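Local atomic coordinates of sulfatase (Bacteroides fragilis CAG:558, PDB entry 6USS), a protein that probably hydrolyses aryl sulfate esters, as a calcium-binding member of the sulfatase family. Residues 304-309 with 313-318; 241-246 with 251-256; 234-239 with 296-301. The protein carries 1 engineered substitution. All blocks are in the same frame, centred on the assembly; numbering follows the deposited sequence.

The three contacts lie on one side of the chain's centre, away from the annotated calcium site. Their centres are about 11 to 14 Å apart. Two helices carry them. Helix 231-247 serves contacts 2 and 3, and helix 283-308 serves contacts 1 and 3. Contacts 1 and 2 lay these helices on the same mixed sheet, through strands 315-321 and 253-258. Contact 3 joins the helices to each other. Along the chain, contact 2 falls between the two segments of contact 3, and contact 1 comes last. Residues of contacts 1 and 2 also touch directly. Together they build one helical layer over the sheet, whose strand 315-321 leads to the calcium ligands Asp322 and Asn323.

Contact 1 of 3, residues 304-309 with 313-318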
# COMPACT_ATOMS: atom_id res chain seq x y z
N ASP A 304 -16.48 -7.46 -20.37
CA ASP A 304 -17.57 -6.55 -20.68
C ASP A 304 -17.33 -5.19 -20.05
O ASP A 304 -17.64 -4.16 -20.66
CB ASP A 304 -18.92 -7.10 -20.21
CG ASP A 304 -19.22 -8.48 -20.78
OD1 ASP A 304 -18.59 -8.88 -21.79
OD2 ASP A 304 -20.09 -9.17 -20.20
N TRP A 305 -16.78 -5.17 -18.83
CA TRP A 305 -16.45 -3.89 -18.22
C TRP A 305 -15.48 -3.11 -19.10
O TRP A 305 -15.67 -1.91 -19.33
CB TRP A 305 -15.88 -4.08 -16.81
CG TRP A 305 -15.64 -2.76 -16.16
CD1 TRP A 305 -16.51 -2.05 -15.37
CD2 TRP A 305 -14.47 -1.94 -16.30
NE1 TRP A 305 -15.94 -0.86 -14.99
CE2 TRP A 305 -14.69 -0.77 -15.54
CE3 TRP A 305 -13.26 -2.08 -16.98
CZ2 TRP A 305 -13.74 0.25 -15.46
CZ3 TRP A 305 -12.31 -1.07 -16.88
CH2 TRP A 305 -12.56 0.08 -16.13
N LEU A 306 -14.44 -3.79 -19.61
CA LEU A 306 -13.51 -3.15 -20.54
C LEU A 306 -14.23 -2.62 -21.77
O LEU A 306 -13.98 -1.48 -22.20
CB LEU A 306 -12.41 -4.13 -20.96
CG LEU A 306 -11.34 -4.56 -19.96
CD1 LEU A 306 -10.43 -5.64 -20.57
CD2 LEU A 306 -10.53 -3.36 -19.52
N ASP A 307 -15.09 -3.45 -22.39
CA ASP A 307 -15.83 -3.04 -23.58
C ASP A 307 -16.64 -1.78 -23.32
O ASP A 307 -16.63 -0.85 -24.14
CB ASP A 307 -16.79 -4.15 -24.06
CG ASP A 307 -16.08 -5.31 -24.73
OD1 ASP A 307 -15.04 -5.09 -25.39
OD2 ASP A 307 -16.55 -6.46 -24.60
N LYS A 308 -17.33 -1.72 -22.18
CA LYS A 308 -18.29 -0.66 -21.92
C LYS A 308 -17.66 0.62 -21.39
O LYS A 308 -18.35 1.63 -21.33
CB LYS A 308 -19.39 -1.15 -20.97
CG LYS A 308 -20.47 -1.95 -21.72
CD LYS A 308 -20.67 -3.39 -21.18
CE LYS A 308 -21.23 -3.42 -19.75
NZ LYS A 308 -21.57 -4.80 -19.30
N ASN A 309 -16.38 0.61 -21.01
CA ASN A 309 -15.71 1.83 -20.55
C ASN A 309 -14.61 2.29 -21.50
O ASN A 309 -13.78 3.12 -21.13
CB ASN A 309 -15.13 1.62 -19.15
CG ASN A 309 -16.20 1.32 -18.11
OD1 ASN A 309 -16.69 2.23 -17.43
ND2 ASN A 309 -16.55 0.05 -17.96
N ASP A 313 -9.35 -1.65 -26.14
CA ASP A 313 -8.31 -1.55 -27.16
C ASP A 313 -6.97 -1.16 -26.58
O ASP A 313 -5.95 -1.35 -27.25
CB ASP A 313 -8.72 -0.56 -28.24
CG ASP A 313 -9.90 -1.03 -29.04
OD1 ASP A 313 -10.74 -0.19 -29.44
OD2 ASP A 313 -10.00 -2.27 -29.26
N ASN A 314 -6.92 -0.65 -25.37
CA ASN A 314 -5.65 -0.32 -24.75
C ASN A 314 -5.42 -1.11 -23.47
O ASN A 314 -4.79 -0.61 -22.53
CB ASN A 314 -5.54 1.19 -24.51
CG ASN A 314 -4.08 1.66 -24.40
OD1 ASN A 314 -3.16 1.02 -24.94
ND2 ASN A 314 -3.87 2.77 -23.68
N THR A 315 -5.92 -2.35 -23.41
CA THR A 315 -5.73 -3.21 -22.25
C THR A 315 -5.25 -4.58 -22.69
O THR A 315 -5.84 -5.19 -23.58
CB THR A 315 -7.03 -3.37 -21.45
OG1 THR A 315 -7.41 -2.10 -20.89
CG2 THR A 315 -6.83 -4.38 -20.33
N ILE A 316 -4.19 -5.05 -22.06
CA ILE A 316 -3.69 -6.40 -22.26
C ILE A 316 -4.33 -7.32 -21.23
O ILE A 316 -4.34 -7.03 -20.03
CB ILE A 316 -2.16 -6.43 -22.14
CG1 ILE A 316 -1.50 -5.60 -23.23
CG2 ILE A 316 -1.64 -7.84 -22.23
CD1 ILE A 316 0.01 -5.52 -23.08
N VAL A 317 -4.87 -8.44 -21.70
CA VAL A 317 -5.47 -9.45 -20.84
C VAL A 317 -4.62 -10.70 -20.94
O VAL A 317 -4.41 -11.24 -22.04
CB VAL A 317 -6.93 -9.73 -21.23
CG1 VAL A 317 -7.52 -10.82 -20.34
CG2 VAL A 317 -7.76 -8.46 -21.18
N ILE A 318 -4.10 -11.16 -19.81
CA ILE A 318 -3.34 -12.40 -19.74
C ILE A 318 -4.10 -13.37 -18.86
O ILE A 318 -4.32 -13.11 -17.67
CB ILE A 318 -1.91 -12.19 -19.21
CG1 ILE A 318 -1.19 -11.08 -19.97
CG2 ILE A 318 -1.14 -13.48 -19.37
CD1 ILE A 318 0.12 -10.64 -19.31
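Leu306, the helix residue that meets Thr315 and Val317, also places CD2 at the edge of the Trp305 indole, in the plane of the ring. One face of that indole carries Asn309 ND2, which sits 3.0 Å above the ring plane and toward the rim. The Asn309 amide is turned so that Trp305 O lies in its plane, and ND2 is hydrogen-bonded to that carbonyl oxygen. The modelled length is unusually short, so the exact bond geometry is doubtful. Trp305 NE1 uses its hydrogen on Asn244 OD1 of helix 231-247, and Ile240 and Leu243 of that helix also meet the Trp305 side chain.

The segments form the last turn of helix 283-308 and the start of strand 315-321. They belong to the second half of a beta-alpha-beta crossover in the alpha/beta domain of the alkaline phosphatase clan. The crossover runs from strand 253-258 through helix 283-308 to strand 315-321. The two strands are parallel, and strand 35-41 lies between them. The helix ends before Asn309.

Across the contact, Leu306 and Thr315 reach toward each other tip to tip. Leu306 CD2 is 3.6 Å from Thr315 OG1, and Leu306 CD1 is 3.8 Å from Thr315 CG2. Leu306 and Val317 instead pass alongside one another, pointing opposite ways, with Leu306 CD1 3.9 Å from Val317 CG2. No hydrogen bond joins the segments. Thr315 CG2 is anti to its own backbone N, which leaves OG1 beside that N (chi1 -65°). There the buried hydroxyl is hydrogen-bonded to Glu311 O and Asn35 ND2. Arg363 of the neighbouring strand 357-363 packs against both Leu306 and Val317.

Contact 2 of 3, residues 241-246 with 251-256; sequences KALNHA and QPFFLY
Leu243 and Ala246 of helix 231-247 rest on Phe253 of strand 253-258, and Leu243 also meets Leu255. This is the helix-to-strand half of a beta-alpha-beta crossover in the alpha/beta sulfatase domain. The crossover starts from strand 185-187, and the parallel strand 159-164 lies between its two strands. The chain leaves the helix, passes a short turn and runs back as strand 253-258. The two axes are 10.2 Å apart and nearly antiparallel, at 172°.

The main interaction is a CH-pi contact. Leu243 CD2 stands over one face of the Phe253 ring, 3.8 Å from its centroid and 18° off the ring normal. It sits toward the rim, nearest to CE1 and CZ. The two side chains cross at about a right angle. Phe253 CG lies between its own backbone N and carbonyl carbon (chi1 67°). This carries the ring out from the strand, with Leu255 N at its edge, in plane.

Polar bonds lead to other parts. Phe253 N is hydrogen-bonded to Asn35 OD1 of the neighbouring strand 35-41. On the exposed side of the helix, His245 NE2 is hydrogen-bonded to Glu176 of the second subunit, which ties this helix to the dimer contact.

The other contacts are plain apolar packing. Ala246 CB reaches Phe253 CB at 4.4 Å, where the backbones come closest, the CA atoms being 7.0 Å apart. Ile161 and His159 of strand 159-164 extend the surface under the helix, touching Ala242 and Ala246. While CD2 of Leu243 uses the ring face, Leu243 CD1 lies 4.2 Å from Leu255 CD2.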
# COMPACT_ATOMS: atom_id res chain seq x y z
N LYS A 241 -15.42 -2.37 -9.02
CA LYS A 241 -15.34 -1.05 -8.39
C LYS A 241 -13.92 -0.55 -8.29
O LYS A 241 -13.71 0.67 -8.35
CB LYS A 241 -15.98 -1.03 -6.99
CG LYS A 241 -17.31 -1.74 -6.86
CD LYS A 241 -17.57 -2.08 -5.39
CE LYS A 241 -19.04 -2.43 -5.12
NZ LYS A 241 -19.19 -2.92 -3.71
N ALA A 242 -12.94 -1.43 -8.14
CA ALA A 242 -11.57 -0.94 -8.14
C ALA A 242 -11.20 -0.34 -9.49
O ALA A 242 -10.40 0.60 -9.56
CB ALA A 242 -10.59 -2.05 -7.77
N LEU A 243 -11.80 -0.88 -10.56
CA LEU A 243 -11.56 -0.40 -11.92
C LEU A 243 -12.29 0.91 -12.20
O LEU A 243 -11.74 1.80 -12.86
CB LEU A 243 -11.98 -1.48 -12.92
CG LEU A 243 -11.05 -2.67 -13.11
CD1 LEU A 243 -11.60 -3.63 -14.16
CD2 LEU A 243 -9.67 -2.19 -13.51
N ASN A 244 -13.53 1.04 -11.71
CA ASN A 244 -14.20 2.33 -11.81
C ASN A 244 -13.40 3.41 -11.09
O ASN A 244 -13.17 4.49 -11.65
CB ASN A 244 -15.63 2.21 -11.28
CG ASN A 244 -16.53 1.42 -12.23
OD1 ASN A 244 -16.40 1.52 -13.46
ND2 ASN A 244 -17.43 0.62 -11.67
N HIS A 245 -12.93 3.13 -9.88
CA HIS A 245 -12.06 4.07 -9.18
C HIS A 245 -10.81 4.38 -9.99
O HIS A 245 -10.37 5.53 -10.05
CB HIS A 245 -11.70 3.52 -7.79
CG HIS A 245 -11.48 4.56 -6.75
ND1 HIS A 245 -11.83 4.37 -5.43
CD2 HIS A 245 -10.92 5.80 -6.81
CE1 HIS A 245 -11.52 5.46 -4.73
NE2 HIS A 245 -10.97 6.34 -5.55
N ALA A 246 -10.23 3.36 -10.64
CA ALA A 246 -9.02 3.56 -11.44
C ALA A 246 -9.26 4.49 -12.63
O ALA A 246 -8.33 5.18 -13.08
CB ALA A 246 -8.47 2.23 -11.92
N GLN A 251 -3.53 7.62 -15.10
CA GLN A 251 -2.40 6.69 -15.10
C GLN A 251 -2.93 5.33 -15.53
O GLN A 251 -4.12 5.03 -15.31
CB GLN A 251 -1.73 6.59 -13.71
CG GLN A 251 -2.69 6.39 -12.53
CD GLN A 251 -2.00 6.22 -11.17
OE1 GLN A 251 -0.82 5.85 -11.08
NE2 GLN A 251 -2.74 6.52 -10.10
N PRO A 252 -2.11 4.48 -16.14
CA PRO A 252 -2.58 3.14 -16.49
C PRO A 252 -2.67 2.29 -15.23
O PRO A 252 -2.12 2.63 -14.18
CB PRO A 252 -1.50 2.62 -17.43
CG PRO A 252 -0.25 3.32 -16.97
CD PRO A 252 -0.68 4.67 -16.42
N PHE A 253 -3.37 1.17 -15.35
CA PHE A 253 -3.54 0.29 -14.22
C PHE A 253 -3.00 -1.11 -14.52
O PHE A 253 -2.79 -1.51 -15.67
CB PHE A 253 -5.01 0.22 -13.77
CG PHE A 253 -5.94 -0.44 -14.76
CD1 PHE A 253 -6.01 -1.83 -14.87
CD2 PHE A 253 -6.78 0.34 -15.54
CE1 PHE A 253 -6.88 -2.41 -15.77
CE2 PHE A 253 -7.66 -0.25 -16.44
CZ PHE A 253 -7.71 -1.61 -16.56
N PHE A 254 -2.77 -1.85 -13.45
CA PHE A 254 -2.44 -3.25 -13.51
C PHE A 254 -3.33 -3.92 -12.49
O PHE A 254 -3.29 -3.58 -11.30
CB PHE A 254 -0.96 -3.48 -13.22
CG PHE A 254 -0.61 -4.90 -12.96
CD1 PHE A 254 -0.60 -5.82 -13.99
CD2 PHE A 254 -0.28 -5.33 -11.68
CE1 PHE A 254 -0.26 -7.16 -13.75
CE2 PHE A 254 0.06 -6.66 -11.43
CZ PHE A 254 0.07 -7.57 -12.47
N LEU A 255 -4.20 -4.81 -12.94
CA LEU A 255 -5.06 -5.58 -12.07
C LEU A 255 -4.57 -7.02 -12.05
O LEU A 255 -4.55 -7.69 -13.09
CB LEU A 255 -6.51 -5.51 -12.56
CG LEU A 255 -7.45 -6.53 -11.91
CD1 LEU A 255 -7.44 -6.35 -10.42
CD2 LEU A 255 -8.87 -6.40 -12.45
N TYR A 256 -4.16 -7.50 -10.87
CA TYR A 256 -3.83 -8.91 -10.69
C TYR A 256 -5.09 -9.60 -10.17
O TYR A 256 -5.34 -9.66 -8.96
CB TYR A 256 -2.66 -9.10 -9.73
CG TYR A 256 -2.24 -10.55 -9.47
CD1 TYR A 256 -2.19 -11.50 -10.49
CD2 TYR A 256 -1.87 -10.96 -8.18
CE1 TYR A 256 -1.78 -12.83 -10.24
CE2 TYR A 256 -1.46 -12.26 -7.93
CZ TYR A 256 -1.42 -13.20 -8.96
OH TYR A 256 -1.01 -14.49 -8.66

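Contact 3 of 3, residues 234-239 with 296-301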
# COMPACT_ATOMS: atom_id res chain seq x y z
N ALA A 234 -18.27 -12.20 -5.67
CA ALA A 234 -17.85 -11.10 -4.81
C ALA A 234 -16.54 -10.50 -5.28
O ALA A 234 -16.38 -9.27 -5.32
CB ALA A 234 -17.71 -11.58 -3.36
N LEU A 235 -15.58 -11.35 -5.65
CA LEU A 235 -14.29 -10.85 -6.11
C LEU A 235 -14.45 -10.02 -7.37
O LEU A 235 -13.81 -8.97 -7.52
CB LEU A 235 -13.33 -12.02 -6.33
CG LEU A 235 -12.89 -12.77 -5.07
CD1 LEU A 235 -11.89 -13.88 -5.40
CD2 LEU A 235 -12.30 -11.77 -4.06
N THR A 236 -15.30 -10.48 -8.30
CA THR A 236 -15.52 -9.74 -9.54
C THR A 236 -16.16 -8.38 -9.28
O THR A 236 -15.76 -7.38 -9.88
CB THR A 236 -16.37 -10.57 -10.50
OG1 THR A 236 -15.82 -11.90 -10.59
CG2 THR A 236 -16.37 -9.94 -11.87
N LEU A 237 -17.16 -8.32 -8.39
CA LEU A 237 -17.82 -7.04 -8.15
C LEU A 237 -16.88 -6.04 -7.48
O LEU A 237 -16.93 -4.84 -7.80
CB LEU A 237 -19.08 -7.23 -7.31
CG LEU A 237 -20.14 -8.06 -8.03
CD1 LEU A 237 -21.09 -8.67 -6.99
CD2 LEU A 237 -20.89 -7.23 -9.07
N GLU A 238 -16.02 -6.49 -6.56
CA GLU A 238 -15.06 -5.57 -5.96
C GLU A 238 -13.96 -5.19 -6.94
O GLU A 238 -13.47 -4.06 -6.92
CB GLU A 238 -14.46 -6.15 -4.69
CG GLU A 238 -15.50 -6.40 -3.62
CD GLU A 238 -16.12 -5.11 -3.06
OE1 GLU A 238 -15.37 -4.25 -2.53
OE2 GLU A 238 -17.36 -4.95 -3.16
N ALA A 239 -13.56 -6.11 -7.82
CA ALA A 239 -12.64 -5.74 -8.88
C ALA A 239 -13.25 -4.69 -9.80
O ALA A 239 -12.57 -3.75 -10.23
CB ALA A 239 -12.22 -6.98 -9.68
N ASP A 296 -15.17 -18.46 -15.29
CA ASP A 296 -15.31 -17.92 -16.64
C ASP A 296 -16.31 -16.75 -16.69
O ASP A 296 -16.15 -15.84 -17.51
CB ASP A 296 -15.73 -19.03 -17.60
CG ASP A 296 -15.73 -18.57 -19.06
OD1 ASP A 296 -14.66 -18.62 -19.71
OD2 ASP A 296 -16.81 -18.18 -19.56
N LYS A 297 -17.34 -16.78 -15.83
CA LYS A 297 -18.26 -15.65 -15.76
C LYS A 297 -17.54 -14.40 -15.29
O LYS A 297 -17.80 -13.29 -15.78
CB LYS A 297 -19.43 -15.96 -14.83
CG LYS A 297 -20.38 -14.79 -14.61
CD LYS A 297 -21.39 -15.11 -13.50
CE LYS A 297 -22.40 -13.98 -13.28
NZ LYS A 297 -21.79 -12.68 -12.90
N SER A 298 -16.62 -14.57 -14.34
CA SER A 298 -15.81 -13.45 -13.89
C SER A 298 -14.98 -12.87 -15.04
O SER A 298 -14.92 -11.64 -15.22
CB SER A 298 -14.92 -13.90 -12.72
OG SER A 298 -13.98 -12.91 -12.34
N LEU A 299 -14.35 -13.74 -15.84
CA LEU A 299 -13.56 -13.27 -16.98
C LEU A 299 -14.44 -12.48 -17.94
O LEU A 299 -14.06 -11.40 -18.40
CB LEU A 299 -12.91 -14.45 -17.70
CG LEU A 299 -12.10 -14.11 -18.97
CD1 LEU A 299 -10.75 -13.47 -18.64
CD2 LEU A 299 -11.91 -15.33 -19.82
N GLY A 300 -15.61 -13.02 -18.26
CA GLY A 300 -16.54 -12.29 -19.11
C GLY A 300 -16.92 -10.95 -18.52
O GLY A 300 -17.01 -9.96 -19.25
N ASP A 301 -17.15 -10.89 -17.21
CA ASP A 301 -17.62 -9.66 -16.58
C ASP A 301 -16.58 -8.55 -16.67
O ASP A 301 -16.92 -7.39 -16.92
CB ASP A 301 -18.01 -9.90 -15.12
CG ASP A 301 -19.26 -10.76 -14.97
OD1 ASP A 301 -20.06 -10.86 -15.92
OD2 ASP A 301 -19.45 -11.33 -13.87
O HOH W 1 -18.54 -13.07 -11.78
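Thr236 and Ser298 face each other where helices 231-247 and 283-308 pack side by side. Both helices lie on the same sheet of the alpha/beta sulfatase domain, and Met257 of strand 253-258 touches Ser298. The approach is close, with the CA atoms of Thr236 and Ser298 5.7 Å apart. The short spacing is consistent with the small side chains that meet here.

The CB of Thr236 points toward the other helix, and the side chain there divides into a polar and an apolar branch. OG1 is anti to the carbonyl carbon and CG2 is anti to the backbone N (chi1 -49°). The OG1 branch goes to Ser298. Ser298 CB points neither toward nor away from the other helix; its OG, anti to the backbone N (chi1 173°), makes the reach. The two hydroxyls are hydrogen-bonded, Thr236 OG1 to Ser298 OG, at 2.7 Å. Ser232 O, one turn earlier, also bonds Thr236 OG1, and His259 NE2 bonds Ser298 OG. Each buried hydroxyl therefore has a partner besides the other.

The CG2 branch of Thr236 goes to Asp301, one turn along from Ser298. The two side chains cross at about a right angle. The closest touch is at the base of the aspartate, Thr236 CG2 to Asp301 CB at 3.6 Å, with OD2 a little farther off.

The carboxylate is turned to Lys297 of its own helix, whose NZ forms a salt bridge with the syn lone pair of Asp301 OD2 at 2.9 Å. Lys297 NZ has a second salt bridge, to Glu233 of helix 231-247, so charge also links the two helices. A water lies between the same polar groups, within hydrogen-bonding geometry of both, 3.2 Å from Thr236 OG1 and 2.9 Å from Asp301 OD2.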